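Local coordinates for tetratricopeptide TPR_2 repeat protein (Thermobaculum terrenum, PDB 5DJS) that belongs to the tetratricopeptide repeat and glycosyl transferase family 41 (GT-B) proteins and holds bound uridine-5'-diphosphate (UDP), at residues S14-A19 with L46-L51; H251-F256 with N272-R277; D415-S420 with R463-Y468. The protein carries 1 engineered substitution. All blocks are in the same frame, centred on the assembly; numbering follows the deposited sequence.

In the fold
From the N terminus, the chain first builds an array of helices. Contact 1 closes a short, mostly helical loop there, joining helix 5-21 to helix 43-56, with helix 25-38 in the chain between them. Contact 2 follows in the first parallel-sheet domain and closes a loop around strand 263-266. Contact 3 comes last, in the second parallel-sheet domain. It ties the loop after strand 412-414 to helix 465-477. The three lie in series, and none nests in or crosses another. Contacts 1 and 3 sit on opposite sides of the chain's centre, their centres about 40 Å apart. Contacts 2 and 3 come within about 8 Å at their nearest atoms, without touching.

Contact 1: residues S14-A19 with L46-L51; sequences SHAHEA and LHLLGL
H17 and L48 mark the closest approach of the two backbones, with their CA atoms 8.2 Å apart. Both segments are wholly helical: 14-19 belongs to helix 5-21 and 46-51 to helix 43-56. The two pieces run in broadly the same direction, at a slant to each other. Their backbones do not touch, and side chains bridge the gap.

L48 carries its side of the contact through one methyl, CD2. Its CG is anti to the backbone N (chi1 -175°), which extends the side chain toward the other helix. There CD2 meets two residues. It lies 3.8 Å from A16 CB, a plain apolar contact between two buried side chains. It also sits over one face of the H17 ring, 4.1 Å from the ring centroid and 25° off the ring normal. This is a CH-pi contact. The methyl is displaced toward the ring rim, and CD2 is 3.8 Å from ND1.

The H17 ring reaches across the gap because its CG is anti to the carbonyl carbon (chi1 -78°). Its NE2 is hydrogen-bonded to OE2 of E44, one turn before L48 on helix 43-56. The imidazole is therefore held at two places on the same helix, by a methyl over its face and by a carboxylate at NE2. That carboxylate may favour the charged form of the imidazole.

Helix 25-38 completes the surroundings. Its C32 touches L48, and OG of its S28 hydrogen-bonds to the carbonyl of A16. Segment 46-51 lies within a tetratricopeptide repeat range (43-76). Packing helix 43-56 on helix 5-21, with helix 25-38 alongside, is consistent with the helix stacking of a TPR-type superhelix.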
ATOM      1  N   SER A  14       0.947  14.893 -26.967  1.00 79.78           N
ATOM      2  CA  SER A  14       2.306  14.570 -26.511  1.00 82.41           C
ATOM      3  C   SER A  14       2.744  15.471 -25.353  1.00 85.10           C
ATOM      4  O   SER A  14       3.409  14.998 -24.432  1.00 87.16           O
ATOM      5  CB  SER A  14       3.311  14.660 -27.656  1.00 82.86           C
ATOM      6  OG  SER A  14       3.130  15.855 -28.383  1.00 84.72           O
ATOM      7  N   HIS A  15       2.381  16.755 -25.406  1.00 87.89           N
ATOM      8  CA  HIS A  15       2.609  17.681 -24.279  1.00 93.34           C
ATOM      9  C   HIS A  15       1.925  17.180 -23.001  1.00 87.25           C
ATOM     10  O   HIS A  15       2.499  17.256 -21.912  1.00 85.52           O
ATOM     11  CB  HIS A  15       2.130  19.104 -24.632  1.00102.16           C
ATOM     12  CG  HIS A  15       2.201  20.082 -23.492  1.00111.93           C
ATOM     13  ND1 HIS A  15       1.077  20.608 -22.891  1.00114.92           N
ATOM     14  CD2 HIS A  15       3.261  20.630 -22.847  1.00115.14           C
ATOM     15  CE1 HIS A  15       1.439  21.436 -21.926  1.00114.85           C
ATOM     16  NE2 HIS A  15       2.758  21.465 -21.878  1.00116.98           N
ATOM     17  N   ALA A  16       0.708  16.660 -23.152  1.00 81.78           N
ATOM     18  CA  ALA A  16      -0.059  16.131 -22.029  1.00 77.23           C
ATOM     19  C   ALA A  16       0.598  14.895 -21.427  1.00 75.36           C
ATOM     20  O   ALA A  16       0.646  14.757 -20.207  1.00 72.61           O
ATOM     21  CB  ALA A  16      -1.480  15.810 -22.467  1.00 77.53           C
ATOM     22  N   HIS A  17       1.093  14.005 -22.285  1.00 76.71           N
ATOM     23  CA  HIS A  17       1.812  12.805 -21.836  1.00 81.47           C
ATOM     24  C   HIS A  17       3.156  13.108 -21.147  1.00 82.94           C
ATOM     25  O   HIS A  17       3.537  12.409 -20.207  1.00 80.20           O
ATOM     26  CB  HIS A  17       2.035  11.827 -23.000  1.00 84.38           C
ATOM     27  CG  HIS A  17       0.821  11.027 -23.362  1.00 86.00           C
ATOM     28  ND1 HIS A  17       0.151  10.237 -22.453  1.00 89.01           N
ATOM     29  CD2 HIS A  17       0.174  10.874 -24.540  1.00 86.43           C
ATOM     30  CE1 HIS A  17      -0.865   9.643 -23.052  1.00 88.46           C
ATOM     31  NE2 HIS A  17      -0.874  10.015 -24.319  1.00 88.42           N
ATOM     32  N   GLU A  18       3.880  14.119 -21.631  1.00 88.12           N
ATOM     33  CA  GLU A  18       5.121  14.571 -20.974  1.00 94.29           C
ATOM     34  C   GLU A  18       4.819  15.136 -19.592  1.00 91.34           C
ATOM     35  O   GLU A  18       5.452  14.751 -18.602  1.00 89.33           O
ATOM     36  CB  GLU A  18       5.846  15.648 -21.796  1.00 98.35           C
ATOM     37  CG  GLU A  18       6.596  15.133 -23.016  1.00100.53           C
ATOM     38  CD  GLU A  18       7.320  16.243 -23.758  1.00102.49           C
ATOM     39  OE1 GLU A  18       8.100  16.979 -23.117  1.00106.98           O
ATOM     40  OE2 GLU A  18       7.114  16.379 -24.984  1.00 99.62           O
ATOM     41  N   ALA A  19       3.846  16.049 -19.552  1.00 87.84           N
ATOM     42  CA  ALA A  19       3.404  16.700 -18.316  1.00 89.85           C
ATOM     43  C   ALA A  19       3.031  15.708 -17.206  1.00 89.82           C
ATOM     44  O   ALA A  19       3.366  15.932 -16.042  1.00 89.15           O
ATOM     45  CB  ALA A  19       2.235  17.635 -18.601  1.00 89.22           C
ATOM     46  N   LEU A  46      -9.829  11.541 -23.254  1.00 48.37           N
ATOM     47  CA  LEU A  46     -10.774  10.976 -22.287  1.00 47.49           C
ATOM     48  C   LEU A  46     -10.065  10.017 -21.338  1.00 47.37           C
ATOM     49  O   LEU A  46     -10.171  10.156 -20.124  1.00 47.43           O
ATOM     50  CB  LEU A  46     -11.909  10.225 -23.005  1.00 46.30           C
ATOM     51  CG  LEU A  46     -13.270  10.889 -23.289  1.00 46.95           C
ATOM     52  CD1 LEU A  46     -13.385  12.353 -22.887  1.00 45.94           C
ATOM     53  CD2 LEU A  46     -13.644  10.714 -24.751  1.00 46.47           C
ATOM     54  N   HIS A  47      -9.341   9.059 -21.914  1.00 46.49           N
ATOM     55  CA  HIS A  47      -8.543   8.095 -21.145  1.00 47.87           C
ATOM     56  C   HIS A  47      -7.517   8.724 -20.183  1.00 47.29           C
ATOM     57  O   HIS A  47      -7.422   8.309 -19.028  1.00 49.07           O
ATOM     58  CB  HIS A  47      -7.806   7.149 -22.092  1.00 46.88           C
ATOM     59  CG  HIS A  47      -6.756   6.325 -21.415  1.00 46.56           C
ATOM     60  ND1 HIS A  47      -7.069   5.321 -20.526  1.00 46.40           N
ATOM     61  CD2 HIS A  47      -5.403   6.358 -21.492  1.00 46.01           C
ATOM     62  CE1 HIS A  47      -5.953   4.766 -20.089  1.00 46.41           C
ATOM     63  NE2 HIS A  47      -4.929   5.380 -20.653  1.00 45.68           N
ATOM     64  N   LEU A  48      -6.752   9.700 -20.666  1.00 46.79           N
ATOM     65  CA  LEU A  48      -5.708  10.334 -19.859  1.00 49.47           C
ATOM     66  C   LEU A  48      -6.284  11.168 -18.706  1.00 47.73           C
ATOM     67  O   LEU A  48      -5.782  11.093 -17.574  1.00 44.21           O
ATOM     68  CB  LEU A  48      -4.788  11.192 -20.740  1.00 51.44           C
ATOM     69  CG  LEU A  48      -3.560  11.852 -20.089  1.00 51.17           C
ATOM     70  CD1 LEU A  48      -2.760  10.886 -19.223  1.00 50.21           C
ATOM     71  CD2 LEU A  48      -2.670  12.453 -21.167  1.00 51.59           C
ATOM     72  N   LEU A  49      -7.325  11.953 -19.001  1.00 45.62           N
ATOM     73  CA  LEU A  49      -8.142  12.596 -17.956  1.00 45.82           C
ATOM     74  C   LEU A  49      -8.721  11.589 -16.961  1.00 46.14           C
ATOM     75  O   LEU A  49      -8.832  11.882 -15.775  1.00 50.87           O
ATOM     76  CB  LEU A  49      -9.296  13.392 -18.552  1.00 46.63           C
ATOM     77  CG  LEU A  49      -9.117  14.868 -18.853  1.00 47.81           C
ATOM     78  CD1 LEU A  49     -10.342  15.383 -19.585  1.00 50.14           C
ATOM     79  CD2 LEU A  49      -8.920  15.680 -17.588  1.00 49.96           C
ATOM     80  N   GLY A  50      -9.115  10.426 -17.465  1.00 45.26           N
ATOM     81  CA  GLY A  50      -9.447   9.273 -16.640  1.00 44.88           C
ATOM     82  C   GLY A  50      -8.385   8.918 -15.618  1.00 47.13           C
ATOM     83  O   GLY A  50      -8.694   8.890 -14.429  1.00 46.92           O
ATOM     84  N   LEU A  51      -7.149   8.651 -16.071  1.00 49.25           N
ATOM     85  CA  LEU A  51      -6.023   8.308 -15.165  1.00 51.62           C
ATOM     86  C   LEU A  51      -5.828   9.355 -14.092  1.00 51.06           C
ATOM     87  O   LEU A  51      -5.756   9.032 -12.911  1.00 51.23           O
ATOM     88  CB  LEU A  51      -4.671   8.245 -15.882  1.00 54.57           C
ATOM     89  CG  LEU A  51      -4.408   7.417 -17.113  1.00 57.61           C
ATOM     90  CD1 LEU A  51      -2.908   7.396 -17.394  1.00 59.58           C
ATOM     91  CD2 LEU A  51      -4.919   6.027 -16.883  1.00 59.53           C
TER

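Contact 2: residues H251-F256 with N272-R277; sequences HRLFAF and NTTGMR
L253 and M276 make the main contact. The sulfur of M276 rests against the L253 side chain, with SD 3.8 Å from CD2 and 3.9 Å from CB. A bend about the CG-SD bond of M276 (chi3 67°) turns its CE methyl toward the helix, where it lies 4.3 Å from F256 CB. The same L253 CD2 also meets the T274 methyl, at 4.2 Å from CG2. All four residues are buried, and their side chains meet through apolar contacts.

The next shell fixes the loop. T273 and T274 form two successive ST turns: G275 N donates to T273 OG1 at 3.0 Å, and M276 N donates to T274 OG1 at 3.3 Å. Both threonine hydroxyls also bond to the carboxylate of E299, which draws the loop toward the start of strand 300-304. Within its own segment, L253 CD1 lies over the centre of the H251 ring.

W139 of helix 129-143 touches both L253 and M276. The contact thus packs a short helix against the loop between strands 263-266 and 281-285, beyond the C-terminal ends of inner strands 240-243 and 263-266 of the parallel sheet in the N-terminal Rossmann-like domain of a GT-B fold.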
ATOM      1  N   HIS A 251       7.058  -0.121  -8.702  1.00 47.73           N
ATOM      2  CA  HIS A 251       8.198  -0.989  -8.401  1.00 45.40           C
ATOM      3  C   HIS A 251       9.196  -1.005  -9.558  1.00 44.71           C
ATOM      4  O   HIS A 251       8.969  -0.383 -10.612  1.00 40.99           O
ATOM      5  CB  HIS A 251       7.705  -2.421  -8.130  1.00 44.58           C
ATOM      6  CG  HIS A 251       7.039  -3.069  -9.310  1.00 44.35           C
ATOM      7  ND1 HIS A 251       5.688  -3.331  -9.346  1.00 45.84           N
ATOM      8  CD2 HIS A 251       7.530  -3.480 -10.499  1.00 41.49           C
ATOM      9  CE1 HIS A 251       5.376  -3.888 -10.501  1.00 45.00           C
ATOM     10  NE2 HIS A 251       6.479  -3.992 -11.217  1.00 46.51           N
ATOM     11  N   ARG A 252      10.274  -1.760  -9.355  1.00 42.68           N
ATOM     12  CA  ARG A 252      11.311  -1.923 -10.356  1.00 43.12           C
ATOM     13  C   ARG A 252      11.833  -3.361 -10.324  1.00 42.86           C
ATOM     14  O   ARG A 252      13.034  -3.607 -10.283  1.00 44.83           O
ATOM     15  CB  ARG A 252      12.407  -0.880 -10.089  1.00 42.79           C
ATOM     16  CG  ARG A 252      13.012  -0.230 -11.317  1.00 42.68           C
ATOM     17  CD  ARG A 252      11.955   0.333 -12.252  1.00 42.00           C
ATOM     18  NE  ARG A 252      12.347   1.617 -12.801  1.00 40.30           N
ATOM     19  CZ  ARG A 252      13.224   1.821 -13.773  1.00 37.60           C
ATOM     20  NH1 ARG A 252      13.864   0.819 -14.354  1.00 36.07           N
ATOM     21  NH2 ARG A 252      13.454   3.069 -14.154  1.00 39.85           N
ATOM     22  N   LEU A 253      10.899  -4.299 -10.404  1.00 41.55           N
ATOM     23  CA  LEU A 253      11.147  -5.707 -10.144  1.00 43.20           C
ATOM     24  C   LEU A 253      11.818  -6.405 -11.307  1.00 46.87           C
ATOM     25  O   LEU A 253      12.363  -7.489 -11.134  1.00 49.72           O
ATOM     26  CB  LEU A 253       9.842  -6.437  -9.819  1.00 43.45           C
ATOM     27  CG  LEU A 253       9.199  -6.122  -8.465  1.00 43.87           C
ATOM     28  CD1 LEU A 253       7.739  -6.561  -8.446  1.00 42.93           C
ATOM     29  CD2 LEU A 253       9.963  -6.780  -7.327  1.00 42.85           C
ATOM     30  N   PHE A 254      11.762  -5.819 -12.498  1.00 49.34           N
ATOM     31  CA  PHE A 254      12.493  -6.388 -13.638  1.00 51.28           C
ATOM     32  C   PHE A 254      13.987  -6.047 -13.573  1.00 47.81           C
ATOM     33  O   PHE A 254      14.805  -6.761 -14.130  1.00 48.56           O
ATOM     34  CB  PHE A 254      11.878  -5.933 -14.958  1.00 52.78           C
ATOM     35  CG  PHE A 254      10.414  -6.202 -15.044  1.00 54.84           C
ATOM     36  CD1 PHE A 254       9.929  -7.498 -14.891  1.00 57.22           C
ATOM     37  CD2 PHE A 254       9.510  -5.165 -15.244  1.00 56.24           C
ATOM     38  CE1 PHE A 254       8.571  -7.759 -14.958  1.00 58.15           C
ATOM     39  CE2 PHE A 254       8.151  -5.421 -15.312  1.00 57.83           C
ATOM     40  CZ  PHE A 254       7.680  -6.718 -15.171  1.00 57.78           C
ATOM     41  N   ALA A 255      14.336  -4.960 -12.897  1.00 44.73           N
ATOM     42  CA  ALA A 255      15.716  -4.738 -12.507  1.00 45.67           C
ATOM     43  C   ALA A 255      16.145  -5.803 -11.475  1.00 45.73           C
ATOM     44  O   ALA A 255      17.192  -6.432 -11.632  1.00 42.27           O
ATOM     45  CB  ALA A 255      15.903  -3.325 -11.969  1.00 46.11           C
ATOM     46  N   PHE A 256      15.313  -6.030 -10.454  1.00 45.52           N
ATOM     47  CA  PHE A 256      15.548  -7.122  -9.476  1.00 46.28           C
ATOM     48  C   PHE A 256      15.628  -8.484 -10.148  1.00 46.91           C
ATOM     49  O   PHE A 256      16.365  -9.351  -9.709  1.00 51.22           O
ATOM     50  CB  PHE A 256      14.444  -7.190  -8.404  1.00 45.24           C
ATOM     51  CG  PHE A 256      14.607  -6.190  -7.294  1.00 45.00           C
ATOM     52  CD1 PHE A 256      14.253  -4.853  -7.482  1.00 44.00           C
ATOM     53  CD2 PHE A 256      15.114  -6.580  -6.066  1.00 44.30           C
ATOM     54  CE1 PHE A 256      14.401  -3.927  -6.472  1.00 43.82           C
ATOM     55  CE2 PHE A 256      15.268  -5.655  -5.046  1.00 43.64           C
ATOM     56  CZ  PHE A 256      14.907  -4.329  -5.251  1.00 44.23           C
ATOM     57  N   ASN A 272       2.176 -10.108   0.163  1.00 38.34           N
ATOM     58  CA  ASN A 272       2.267 -11.486  -0.316  1.00 38.80           C
ATOM     59  C   ASN A 272       3.554 -11.618  -1.156  1.00 39.29           C
ATOM     60  O   ASN A 272       4.292 -10.639  -1.346  1.00 39.11           O
ATOM     61  CB  ASN A 272       0.999 -11.824  -1.146  1.00 38.39           C
ATOM     62  CG  ASN A 272       0.621 -13.321  -1.189  1.00 37.99           C
ATOM     63  OD1 ASN A 272      -0.337 -13.653  -1.851  1.00 40.08           O
ATOM     64  ND2 ASN A 272       1.323 -14.200  -0.492  1.00 39.45           N
ATOM     65  N   THR A 273       3.827 -12.816  -1.656  1.00 38.41           N
ATOM     66  CA  THR A 273       4.995 -13.062  -2.475  1.00 38.40           C
ATOM     67  C   THR A 273       4.996 -12.204  -3.724  1.00 38.67           C
ATOM     68  O   THR A 273       3.930 -11.848  -4.243  1.00 41.00           O
ATOM     69  CB  THR A 273       5.098 -14.556  -2.868  1.00 40.20           C
ATOM     70  OG1 THR A 273       6.388 -14.810  -3.441  1.00 44.13           O
ATOM     71  CG2 THR A 273       3.971 -14.989  -3.849  1.00 39.84           C
ATOM     72  N   THR A 274       6.197 -11.865  -4.187  1.00 38.14           N
ATOM     73  CA  THR A 274       6.394 -11.311  -5.524  1.00 38.24           C
ATOM     74  C   THR A 274       6.186 -12.373  -6.611  1.00 39.72           C
ATOM     75  O   THR A 274       5.934 -12.033  -7.771  1.00 37.28           O
ATOM     76  CB  THR A 274       7.819 -10.768  -5.708  1.00 39.67           C
ATOM     77  OG1 THR A 274       8.776 -11.799  -5.389  1.00 39.34           O
ATOM     78  CG2 THR A 274       8.046  -9.536  -4.827  1.00 39.58           C
ATOM     79  N   GLY A 275       6.350 -13.646  -6.228  1.00 38.87           N
ATOM     80  CA  GLY A 275       6.280 -14.769  -7.134  1.00 39.16           C
ATOM     81  C   GLY A 275       7.611 -15.114  -7.778  1.00 39.36           C
ATOM     82  O   GLY A 275       7.712 -16.158  -8.448  1.00 39.78           O
ATOM     83  N   MET A 276       8.631 -14.274  -7.556  1.00 37.03           N
ATOM     84  CA  MET A 276       9.882 -14.319  -8.318  1.00 37.84           C
ATOM     85  C   MET A 276      10.915 -15.254  -7.688  1.00 40.92           C
ATOM     86  O   MET A 276      11.021 -15.324  -6.468  1.00 40.73           O
ATOM     87  CB  MET A 276      10.491 -12.916  -8.403  1.00 35.69           C
ATOM     88  CG  MET A 276       9.637 -11.901  -9.131  1.00 36.08           C
ATOM     89  SD  MET A 276      10.232 -10.211  -8.916  1.00 37.96           S
ATOM     90  CE  MET A 276      11.794 -10.275  -9.789  1.00 38.15           C
ATOM     91  N   ARG A 277      11.693 -15.940  -8.534  1.00 48.20           N
ATOM     92  CA  ARG A 277      12.922 -16.640  -8.104  1.00 51.27           C
ATOM     93  C   ARG A 277      13.995 -15.647  -7.656  1.00 48.41           C
ATOM     94  O   ARG A 277      14.702 -15.906  -6.681  1.00 49.56           O
ATOM     95  CB  ARG A 277      13.525 -17.479  -9.241  1.00 58.49           C
ATOM     96  CG  ARG A 277      12.741 -18.713  -9.650  1.00 63.81           C
ATOM     97  CD  ARG A 277      13.454 -19.454 -10.778  1.00 69.47           C
ATOM     98  NE  ARG A 277      14.063 -20.703 -10.315  1.00 77.13           N
ATOM     99  CZ  ARG A 277      13.464 -21.904 -10.293  1.00 87.67           C
ATOM    100  NH1 ARG A 277      12.204 -22.071 -10.714  1.00 88.64           N
ATOM    101  NH2 ARG A 277      14.135 -22.967  -9.844  1.00 89.35           N
TER

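Contact 3: residues D415-S420 with R463-Y468; sequences DTLPYS and RTQEEY
D415 and L417 meet Y468 and Q465 in the C-terminal Rossmann-like domain of the GT-B fold. Their loop follows strand 412-414 of the parallel sheet and leads to helix 423-430. It borders the UDP pocket: the D415 side chain is about 6 Å from the ligand, and D415 OD1 accepts from the backbone N of pocket residue G421. D415 OD2 is hydrogen-bonded to T448 OG1.

The loop is shaped by a cis peptide before P418 and by a 2.6 Å hydrogen bond from T416 OG1 to Y419 O. T464 caps helix 465-477: its OG1 accepts from E467 N at 3.2 Å.

L417 forks between the two helix side chains. Its CD1 makes van der Waals contact with the amide NE2 of Q465 at 3.8 Å, and its CD2 is 4.1 Å from Y468 CE2. E345 of helix 344-356 touches both L417 and Q465.

Y468 has its CG anti to the backbone N (chi1 180°), sending the ring from the first turn of the helix to the loop. Two hydrogen bonds grip its hydroxyl. One involves NE1 of W350. The other, from Y468 OH to D415 O, is 2.7 Å long, in the carbonyl plane and on a lone pair, with a C=O...O angle of 143°.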
ATOM      1  N   ASP A 415     -10.943  -2.363  12.055  1.00 37.83           N
ATOM      2  CA  ASP A 415     -10.019  -2.722  10.968  1.00 40.36           C
ATOM      3  C   ASP A 415     -10.745  -3.534   9.910  1.00 38.51           C
ATOM      4  O   ASP A 415     -11.715  -4.227  10.212  1.00 38.68           O
ATOM      5  CB  ASP A 415      -8.855  -3.532  11.533  1.00 41.35           C
ATOM      6  CG  ASP A 415      -7.843  -3.956  10.481  1.00 43.04           C
ATOM      7  OD1 ASP A 415      -7.481  -3.112   9.635  1.00 44.41           O
ATOM      8  OD2 ASP A 415      -7.414  -5.142  10.505  1.00 42.95           O
ATOM      9  N   THR A 416     -10.263  -3.447   8.673  1.00 37.45           N
ATOM     10  CA  THR A 416     -10.891  -4.133   7.542  1.00 36.83           C
ATOM     11  C   THR A 416     -10.456  -5.593   7.391  1.00 38.50           C
ATOM     12  O   THR A 416      -9.431  -6.024   7.926  1.00 38.67           O
ATOM     13  CB  THR A 416     -10.608  -3.391   6.229  1.00 35.37           C
ATOM     14  OG1 THR A 416      -9.206  -3.128   6.123  1.00 35.97           O
ATOM     15  CG2 THR A 416     -11.359  -2.069   6.190  1.00 34.68           C
ATOM     16  N   LEU A 417     -11.281  -6.343   6.672  1.00 40.23           N
ATOM     17  CA  LEU A 417     -10.973  -7.699   6.246  1.00 42.53           C
ATOM     18  C   LEU A 417     -11.505  -7.888   4.804  1.00 43.58           C
ATOM     19  O   LEU A 417     -12.404  -7.151   4.386  1.00 39.45           O
ATOM     20  CB  LEU A 417     -11.612  -8.721   7.193  1.00 43.27           C
ATOM     21  CG  LEU A 417     -13.116  -8.569   7.479  1.00 45.19           C
ATOM     22  CD1 LEU A 417     -13.911  -9.842   7.205  1.00 43.95           C
ATOM     23  CD2 LEU A 417     -13.339  -8.111   8.908  1.00 48.07           C
ATOM     24  N   PRO A 418     -10.960  -8.833   4.029  1.00 44.65           N
ATOM     25  CA  PRO A 418      -9.800  -9.673   4.380  1.00 44.29           C
ATOM     26  C   PRO A 418      -8.426  -8.985   4.275  1.00 43.08           C
ATOM     27  O   PRO A 418      -7.417  -9.591   4.675  1.00 42.59           O
ATOM     28  CB  PRO A 418      -9.886 -10.813   3.356  1.00 45.82           C
ATOM     29  CG  PRO A 418     -10.540 -10.188   2.176  1.00 47.13           C
ATOM     30  CD  PRO A 418     -11.551  -9.229   2.740  1.00 46.26           C
ATOM     31  N   TYR A 419      -8.384  -7.770   3.718  1.00 39.83           N
ATOM     32  CA  TYR A 419      -7.157  -6.989   3.618  1.00 39.80           C
ATOM     33  C   TYR A 419      -7.108  -6.076   4.866  1.00 40.49           C
ATOM     34  O   TYR A 419      -7.803  -5.045   4.952  1.00 37.44           O
ATOM     35  CB  TYR A 419      -7.154  -6.195   2.303  1.00 39.52           C
ATOM     36  CG  TYR A 419      -5.847  -5.537   1.852  1.00 41.05           C
ATOM     37  CD1 TYR A 419      -5.100  -4.709   2.702  1.00 43.64           C
ATOM     38  CD2 TYR A 419      -5.400  -5.667   0.532  1.00 42.07           C
ATOM     39  CE1 TYR A 419      -3.935  -4.071   2.268  1.00 43.51           C
ATOM     40  CE2 TYR A 419      -4.238  -5.030   0.092  1.00 42.92           C
ATOM     41  CZ  TYR A 419      -3.507  -4.231   0.968  1.00 43.34           C
ATOM     42  OH  TYR A 419      -2.353  -3.594   0.570  1.00 41.52           O
ATOM     43  N   SER A 420      -6.262  -6.462   5.821  1.00 39.66           N
ATOM     44  CA  SER A 420      -6.096  -5.702   7.052  1.00 40.48           C
ATOM     45  C   SER A 420      -5.302  -4.441   6.805  1.00 41.99           C
ATOM     46  O   SER A 420      -4.328  -4.445   6.043  1.00 44.17           O
ATOM     47  CB  SER A 420      -5.377  -6.511   8.125  1.00 40.51           C
ATOM     48  OG  SER A 420      -5.035  -5.661   9.207  1.00 38.10           O
ATOM     49  N   ARG A 463     -10.203 -14.174  16.300  1.00 53.11           N
ATOM     50  CA  ARG A 463      -9.869 -15.270  15.390  1.00 58.75           C
ATOM     51  C   ARG A 463     -11.089 -15.694  14.552  1.00 57.83           C
ATOM     52  O   ARG A 463     -10.944 -16.515  13.650  1.00 58.85           O
ATOM     53  CB  ARG A 463      -9.335 -16.487  16.171  1.00 65.10           C
ATOM     54  CG  ARG A 463      -8.242 -16.185  17.203  1.00 70.39           C
ATOM     55  CD  ARG A 463      -8.562 -16.812  18.559  1.00 79.26           C
ATOM     56  NE  ARG A 463      -7.770 -16.231  19.649  1.00 87.75           N
ATOM     57  CZ  ARG A 463      -6.590 -16.680  20.096  1.00 93.59           C
ATOM     58  NH1 ARG A 463      -5.996 -17.755  19.568  1.00 92.91           N
ATOM     59  NH2 ARG A 463      -5.985 -16.037  21.098  1.00 95.72           N
ATOM     60  N   THR A 464     -12.280 -15.171  14.872  1.00 57.71           N
ATOM     61  CA  THR A 464     -13.505 -15.406  14.090  1.00 57.78           C
ATOM     62  C   THR A 464     -14.311 -14.126  13.938  1.00 61.10           C
ATOM     63  O   THR A 464     -14.157 -13.174  14.700  1.00 59.78           O
ATOM     64  CB  THR A 464     -14.433 -16.445  14.741  1.00 55.37           C
ATOM     65  OG1 THR A 464     -14.843 -15.975  16.028  1.00 59.56           O
ATOM     66  CG2 THR A 464     -13.742 -17.788  14.893  1.00 54.45           C
ATOM     67  N   GLN A 465     -15.191 -14.126  12.950  1.00 68.16           N
ATOM     68  CA  GLN A 465     -15.977 -12.939  12.630  1.00 72.52           C
ATOM     69  C   GLN A 465     -16.983 -12.607  13.720  1.00 71.42           C
ATOM     70  O   GLN A 465     -17.246 -11.434  13.971  1.00 74.99           O
ATOM     71  CB  GLN A 465     -16.687 -13.100  11.279  1.00 75.89           C
ATOM     72  CG  GLN A 465     -15.736 -13.140  10.089  1.00 77.29           C
ATOM     73  CD  GLN A 465     -16.443 -13.090   8.744  1.00 77.45           C
ATOM     74  OE1 GLN A 465     -17.669 -12.999   8.670  1.00 77.16           O
ATOM     75  NE2 GLN A 465     -15.665 -13.152   7.666  1.00 77.18           N
ATOM     76  N   GLU A 466     -17.543 -13.622  14.374  1.00 70.58           N
ATOM     77  CA  GLU A 466     -18.488 -13.360  15.459  1.00 74.36           C
ATOM     78  C   GLU A 466     -17.744 -12.893  16.724  1.00 70.48           C
ATOM     79  O   GLU A 466     -18.304 -12.146  17.527  1.00 73.16           O
ATOM     80  CB  GLU A 466     -19.431 -14.559  15.690  1.00 79.99           C
ATOM     81  CG  GLU A 466     -19.020 -15.555  16.767  1.00 85.83           C
ATOM     82  CD  GLU A 466     -19.813 -16.852  16.721  1.00 89.69           C
ATOM     83  OE1 GLU A 466     -19.674 -17.664  17.661  1.00 90.43           O
ATOM     84  OE2 GLU A 466     -20.571 -17.068  15.749  1.00 92.15           O
ATOM     85  N   GLU A 467     -16.487 -13.318  16.884  1.00 65.57           N
ATOM     86  CA  GLU A 467     -15.619 -12.810  17.956  1.00 61.50           C
ATOM     87  C   GLU A 467     -15.217 -11.352  17.706  1.00 57.26           C
ATOM     88  O   GLU A 467     -15.038 -10.583  18.652  1.00 55.13           O
ATOM     89  CB  GLU A 467     -14.377 -13.701  18.115  1.00 62.66           C
ATOM     90  CG  GLU A 467     -13.482 -13.350  19.304  1.00 67.18           C
ATOM     91  CD  GLU A 467     -12.314 -14.313  19.507  1.00 69.70           C
ATOM     92  OE1 GLU A 467     -12.190 -15.311  18.755  1.00 69.36           O
ATOM     93  OE2 GLU A 467     -11.513 -14.066  20.437  1.00 71.20           O
ATOM     94  N   TYR A 468     -15.052 -10.991  16.433  1.00 55.03           N
ATOM     95  CA  TYR A 468     -14.797  -9.603  16.017  1.00 53.13           C
ATOM     96  C   TYR A 468     -15.907  -8.698  16.528  1.00 54.72           C
ATOM     97  O   TYR A 468     -15.629  -7.667  17.135  1.00 54.95           O
ATOM     98  CB  TYR A 468     -14.705  -9.522  14.487  1.00 49.41           C
ATOM     99  CG  TYR A 468     -14.445  -8.156  13.864  1.00 45.53           C
ATOM    100  CD1 TYR A 468     -15.470  -7.217  13.707  1.00 42.99           C
ATOM    101  CD2 TYR A 468     -13.189  -7.834  13.352  1.00 44.52           C
ATOM    102  CE1 TYR A 468     -15.233  -5.991  13.098  1.00 40.89           C
ATOM    103  CE2 TYR A 468     -12.945  -6.607  12.746  1.00 40.64           C
ATOM    104  CZ  TYR A 468     -13.965  -5.694  12.618  1.00 39.23           C
ATOM    105  OH  TYR A 468     -13.711  -4.486  12.025  1.00 37.82           O
TER